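Local coordinates for dual specificity protein phosphatase 15 (Homo sapiens, PDB 1YZ4) that removes phosphate from phosphotyrosine, phosphoserine and phosphothreonine in proteins through the catalytic domain described here, and may act on MAPK13, ATF2, ERBB3, PDGFRB and SNX6, at residues E119-K122 against I127-P130; I21-L26 against N86-S91. The protein carries 1 engineered substitution. All coordinates share one frame; numbering follows the deposited sequence.

Both contacts belong to the phosphatase catalytic domain and share no helix or strand; their centres lie about 17 Å apart, and their nearest atoms about 7 Å. Contact 1 is local, tying helix 114-123 to the loop that follows it through one charged hydrogen bond and a little methyl packing. Contact 2 joins parts far apart in sequence, the turn before helix 26-31 and the central strand 87-91, and relies on a methyl group against an imidazole face. Each mixes buried and partly exposed residues, so neither is purely core nor purely surface. Contact 2 runs into the active site itself, whereas contact 1 lies beside it, the side chain of Ala128 about 10 Å from that of Ser91.

Contact 1 of 2, residues E119-K122 against I127-P130; sequences EAIK and IANP
The ammonium group of Lys122 reaches the backbone carbonyl of Ala128, with NZ 2.6 Å from O, and this is the hydrogen bond that joins helix segment 119-122 to the loop 127-130. The C=O...NZ angle is 172°, so the nitrogen sits almost straight out from the oxygen. The Lys122 chain runs extended as far as CE and then bends at its last torsion (chi4 -65°), a turn that brings NZ in front of the carbonyl. On the way the aliphatic part lies alongside Ala128, CG standing 4.0 Å from its CB. One residue earlier, Ile121 adds an apolar touch: its CG2 branch meets the Ala128 methyl at 4.2 Å. The methyl of Ala128 is thus met by both helix residues, while its carbonyl takes the charged end.

The next shell is helix 97-110, on which both sides rest: Ile121 packs on Thr103, and Ala128 and Pro130 on Thr99. The loop is further held by a backbone hydrogen bond between Asn129 and Ile95, and the carbonyl of Pro130 accepts one from Arg135 of helix 132-143. With four residues between its segments, the contact closes a short helix-loop connection in the all-helical part of the dual-specificity phosphatase fold, where the chain passes from helix 114-123 to helix 132-143 beside the phosphate-binding loop.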
loop_
_atom_site.group_PDB
_atom_site.type_symbol
_atom_site.label_atom_id
_atom_site.label_comp_id
_atom_site.label_asym_id
_atom_site.label_seq_id
_atom_site.Cartn_x
_atom_site.Cartn_y
_atom_site.Cartn_z
ATOM N N GLU A 119 -12.831 1.480 5.197
ATOM C CA GLU A 119 -14.039 0.664 5.167
ATOM C C GLU A 119 -14.197 0.004 3.803
ATOM O O GLU A 119 -14.662 -1.135 3.699
ATOM C CB GLU A 119 -15.269 1.527 5.474
ATOM C CG GLU A 119 -16.602 0.783 5.433
ATOM C CD GLU A 119 -17.783 1.666 5.823
ATOM O OE1 GLU A 119 -18.944 1.206 5.719
ATOM O OE2 GLU A 119 -17.552 2.823 6.239
ATOM N N ALA A 120 -13.807 0.722 2.755
ATOM C CA ALA A 120 -13.908 0.183 1.407
ATOM C C ALA A 120 -12.868 -0.923 1.231
ATOM O O ALA A 120 -13.121 -1.939 0.576
ATOM C CB ALA A 120 -13.697 1.287 0.385
ATOM N N ILE A 121 -11.698 -0.728 1.829
ATOM C CA ILE A 121 -10.645 -1.725 1.738
ATOM C C ILE A 121 -11.046 -2.983 2.513
ATOM O O ILE A 121 -10.821 -4.104 2.044
ATOM C CB ILE A 121 -9.307 -1.163 2.270
ATOM C CG1 ILE A 121 -8.844 -0.023 1.361
ATOM C CG2 ILE A 121 -8.243 -2.254 2.305
ATOM C CD1 ILE A 121 -7.527 0.620 1.777
ATOM N N LYS A 122 -11.660 -2.794 3.681
ATOM C CA LYS A 122 -12.097 -3.918 4.512
ATOM C C LYS A 122 -13.053 -4.843 3.759
ATOM O O LYS A 122 -13.062 -6.056 3.978
ATOM C CB LYS A 122 -12.781 -3.420 5.792
ATOM C CG LYS A 122 -11.836 -2.944 6.906
ATOM C CD LYS A 122 -12.631 -2.459 8.121
ATOM C CE LYS A 122 -11.775 -2.324 9.382
ATOM N NZ LYS A 122 -11.248 -3.644 9.873
ATOM N N ILE A 127 -9.431 -8.243 7.314
ATOM C CA ILE A 127 -8.419 -8.255 8.361
ATOM C C ILE A 127 -7.787 -6.868 8.453
ATOM O O ILE A 127 -7.178 -6.525 9.462
ATOM C CB ILE A 127 -7.301 -9.297 8.071
ATOM C CG1 ILE A 127 -6.671 -9.024 6.704
ATOM C CG2 ILE A 127 -7.871 -10.706 8.123
ATOM C CD1 ILE A 127 -5.463 -9.872 6.416
ATOM N N ALA A 128 -7.955 -6.077 7.397
ATOM C CA ALA A 128 -7.391 -4.727 7.323
ATOM C C ALA A 128 -7.602 -3.940 8.605
ATOM O O ALA A 128 -8.739 -3.729 9.037
ATOM C CB ALA A 128 -7.993 -3.974 6.156
ATOM N N ASN A 129 -6.507 -3.485 9.206
ATOM C CA ASN A 129 -6.622 -2.737 10.446
ATOM C C ASN A 129 -5.333 -2.032 10.861
ATOM O O ASN A 129 -4.465 -2.606 11.520
ATOM C CB ASN A 129 -7.114 -3.684 11.553
ATOM C CG ASN A 129 -7.036 -3.069 12.940
ATOM O OD1 ASN A 129 -7.163 -1.851 13.108
ATOM N ND2 ASN A 129 -6.846 -3.918 13.951
ATOM N N PRO A 130 -5.178 -0.770 10.454
ATOM C CA PRO A 130 -3.962 -0.048 10.840
ATOM C C PRO A 130 -4.011 0.269 12.334
ATOM O O PRO A 130 -5.087 0.499 12.890
ATOM C CB PRO A 130 -4.000 1.197 9.950
ATOM C CG PRO A 130 -5.443 1.378 9.665
ATOM C CD PRO A 130 -5.942 -0.020 9.444
#

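Contact 2 of 2, residues I21-L26 against N86-S91; sequences IDAKDL and NCLVHS. Engineered in segment 86-91: Ser91 (natural residue Cys). With SO4 (sulfate ion), chain D.
The imidazole of His90 carries the methyl group of Ala23 on one face. CB of Ala23 stands 3.4 Å from the ring centroid and only 12° off the ring normal, a CH-pi contact directly over the ring. CB is slightly nearer the NE2-CD2 side, at 3.4 Å from NE2, than the ND1 side, at 3.8 Å from ND1. His90 has CG between its backbone N and carbonyl carbon (chi1 73°), which swings the ring from strand 87-91 toward the turn. NE2 also makes a weak hydrogen bond with Ser39 OG, and the side chain touches Ile37, so strand 36-40 flanks it.

Two residues back on the strand, Leu88 offers its CD2 branch to the same alanine, 3.9 Å from CA of Ala23. Asp25 N donates to Asp22 O at 3.1 Å within the turn, and two bonds tie it to the helix that follows: Gln28 NE2 to Asp22 OD1, and Gln28 N to OD1 of Asp25, the N-cap.

Next along the chain is Ser91, engineered in place of the cysteine predicted to form the phosphocysteine intermediate. Its OG donates to O3 of a sulfate, probably from the crystallisation liquor, at 2.5 Å and is also bonded by Ser98 N. The anion is further gripped by the backbone N-H groups of Ala93, Ile95 and Ser96 and by Arg97 NE, as expected of the CX5R phosphate-binding loop. The chemistry is therefore divided: a CH-pi contact and a leucine methyl pack the turn against the strand, while polar groups around Ser91 hold an anion where a substrate phosphate would probably bind.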
loop_
_atom_site.group_PDB
_atom_site.type_symbol
_atom_site.label_atom_id
_atom_site.label_comp_id
_atom_site.label_asym_id
_atom_site.label_seq_id
_atom_site.Cartn_x
_atom_site.Cartn_y
_atom_site.Cartn_z
ATOM N N ILE A 21 4.049 -13.876 3.352
ATOM C CA ILE A 21 3.891 -15.100 2.578
ATOM C C ILE A 21 3.516 -14.794 1.128
ATOM O O ILE A 21 4.058 -15.400 0.205
ATOM C CB ILE A 21 2.834 -16.023 3.227
ATOM C CG1 ILE A 21 3.469 -16.742 4.419
ATOM C CG2 ILE A 21 2.293 -17.023 2.210
ATOM C CD1 ILE A 21 2.505 -17.573 5.219
ATOM N N ASP A 22 2.597 -13.854 0.922
ATOM C CA ASP A 22 2.196 -13.486 -0.435
ATOM C C ASP A 22 3.385 -12.887 -1.198
ATOM O O ASP A 22 3.550 -13.106 -2.400
ATOM C CB ASP A 22 1.057 -12.463 -0.409
ATOM C CG ASP A 22 -0.145 -12.936 0.390
ATOM O OD1 ASP A 22 -0.591 -14.079 0.173
ATOM O OD2 ASP A 22 -0.648 -12.155 1.226
ATOM N N ALA A 23 4.210 -12.131 -0.482
ATOM C CA ALA A 23 5.381 -11.480 -1.058
ATOM C C ALA A 23 6.395 -12.453 -1.666
ATOM O O ALA A 23 7.208 -12.052 -2.501
ATOM C CB ALA A 23 6.060 -10.626 0.005
ATOM N N LYS A 24 6.346 -13.718 -1.245
ATOM C CA LYS A 24 7.271 -14.744 -1.738
ATOM C C LYS A 24 6.572 -15.768 -2.614
ATOM O O LYS A 24 7.217 -16.640 -3.192
ATOM C CB LYS A 24 7.920 -15.493 -0.571
ATOM C CG LYS A 24 8.741 -14.621 0.357
ATOM C CD LYS A 24 9.378 -15.448 1.470
ATOM C CE LYS A 24 8.331 -16.173 2.297
ATOM N NZ LYS A 24 8.948 -16.953 3.403
ATOM N N ASP A 25 5.253 -15.671 -2.698
ATOM C CA ASP A 25 4.470 -16.607 -3.491
ATOM C C ASP A 25 4.620 -16.349 -4.999
ATOM O O ASP A 25 3.881 -15.551 -5.582
ATOM C CB ASP A 25 2.999 -16.507 -3.086
ATOM C CG ASP A 25 2.161 -17.627 -3.661
ATOM O OD1 ASP A 25 2.318 -17.946 -4.859
ATOM O OD2 ASP A 25 1.333 -18.182 -2.914
ATOM N N LEU A 26 5.573 -17.041 -5.617
ATOM C CA LEU A 26 5.844 -16.906 -7.048
ATOM C C LEU A 26 4.608 -17.130 -7.903
ATOM O O LEU A 26 4.442 -16.507 -8.947
ATOM C CB LEU A 26 6.915 -17.907 -7.478
ATOM C CG LEU A 26 8.299 -17.694 -6.890
ATOM C CD1 LEU A 26 9.214 -18.823 -7.348
ATOM C CD2 LEU A 26 8.829 -16.333 -7.330
ATOM N N ASN A 86 2.153 -3.493 -11.897
ATOM C CA ASN A 86 1.288 -3.933 -10.810
ATOM C C ASN A 86 2.084 -3.886 -9.517
ATOM O O ASN A 86 3.156 -4.489 -9.412
ATOM C CB ASN A 86 0.772 -5.351 -11.050
ATOM C CG ASN A 86 -0.190 -5.428 -12.208
ATOM O OD1 ASN A 86 0.219 -5.503 -13.364
ATOM N ND2 ASN A 86 -1.481 -5.396 -11.906
ATOM N N CYS A 87 1.556 -3.174 -8.529
ATOM C CA CYS A 87 2.264 -3.042 -7.270
ATOM C C CYS A 87 1.645 -3.759 -6.086
ATOM O O CYS A 87 0.449 -3.629 -5.816
ATOM C CB CYS A 87 2.447 -1.562 -6.912
ATOM S SG CYS A 87 3.433 -1.291 -5.406
ATOM N N LEU A 88 2.481 -4.522 -5.389
ATOM C CA LEU A 88 2.054 -5.233 -4.192
ATOM C C LEU A 88 2.702 -4.568 -2.983
ATOM O O LEU A 88 3.924 -4.502 -2.889
ATOM C CB LEU A 88 2.490 -6.706 -4.226
ATOM C CG LEU A 88 2.648 -7.358 -2.837
ATOM C CD1 LEU A 88 1.282 -7.522 -2.177
ATOM C CD2 LEU A 88 3.328 -8.713 -2.961
ATOM N N VAL A 89 1.889 -4.057 -2.071
ATOM C CA VAL A 89 2.439 -3.459 -0.860
ATOM C C VAL A 89 2.203 -4.491 0.246
ATOM O O VAL A 89 1.083 -4.981 0.417
ATOM C CB VAL A 89 1.729 -2.134 -0.489
ATOM C CG1 VAL A 89 2.437 -1.487 0.697
ATOM C CG2 VAL A 89 1.716 -1.186 -1.690
ATOM N N HIS A 90 3.252 -4.829 0.990
ATOM C CA HIS A 90 3.106 -5.817 2.052
ATOM C C HIS A 90 3.877 -5.525 3.335
ATOM O O HIS A 90 4.871 -4.791 3.344
ATOM C CB HIS A 90 3.524 -7.192 1.528
ATOM C CG HIS A 90 5.001 -7.337 1.346
ATOM N ND1 HIS A 90 5.852 -7.642 2.386
ATOM C CD2 HIS A 90 5.783 -7.198 0.249
ATOM C CE1 HIS A 90 7.095 -7.688 1.937
ATOM N NE2 HIS A 90 7.080 -7.422 0.644
ATOM N N SER A 91 3.383 -6.114 4.419
ATOM C CA SER A 91 3.983 -6.027 5.746
ATOM C C SER A 91 3.765 -7.427 6.311
ATOM O O SER A 91 2.870 -8.146 5.849
ATOM C CB SER A 91 3.309 -4.945 6.601
ATOM O OG SER A 91 1.935 -4.804 6.287
HETATM S S SO4 D . 1.641 -5.736 9.614
HETATM O O1 SO4 D . 2.680 -6.680 10.006
HETATM O O2 SO4 D . 2.184 -4.383 9.604
HETATM O O3 SO4 D . 1.141 -6.067 8.297
HETATM O O4 SO4 D . 0.516 -5.784 10.537
#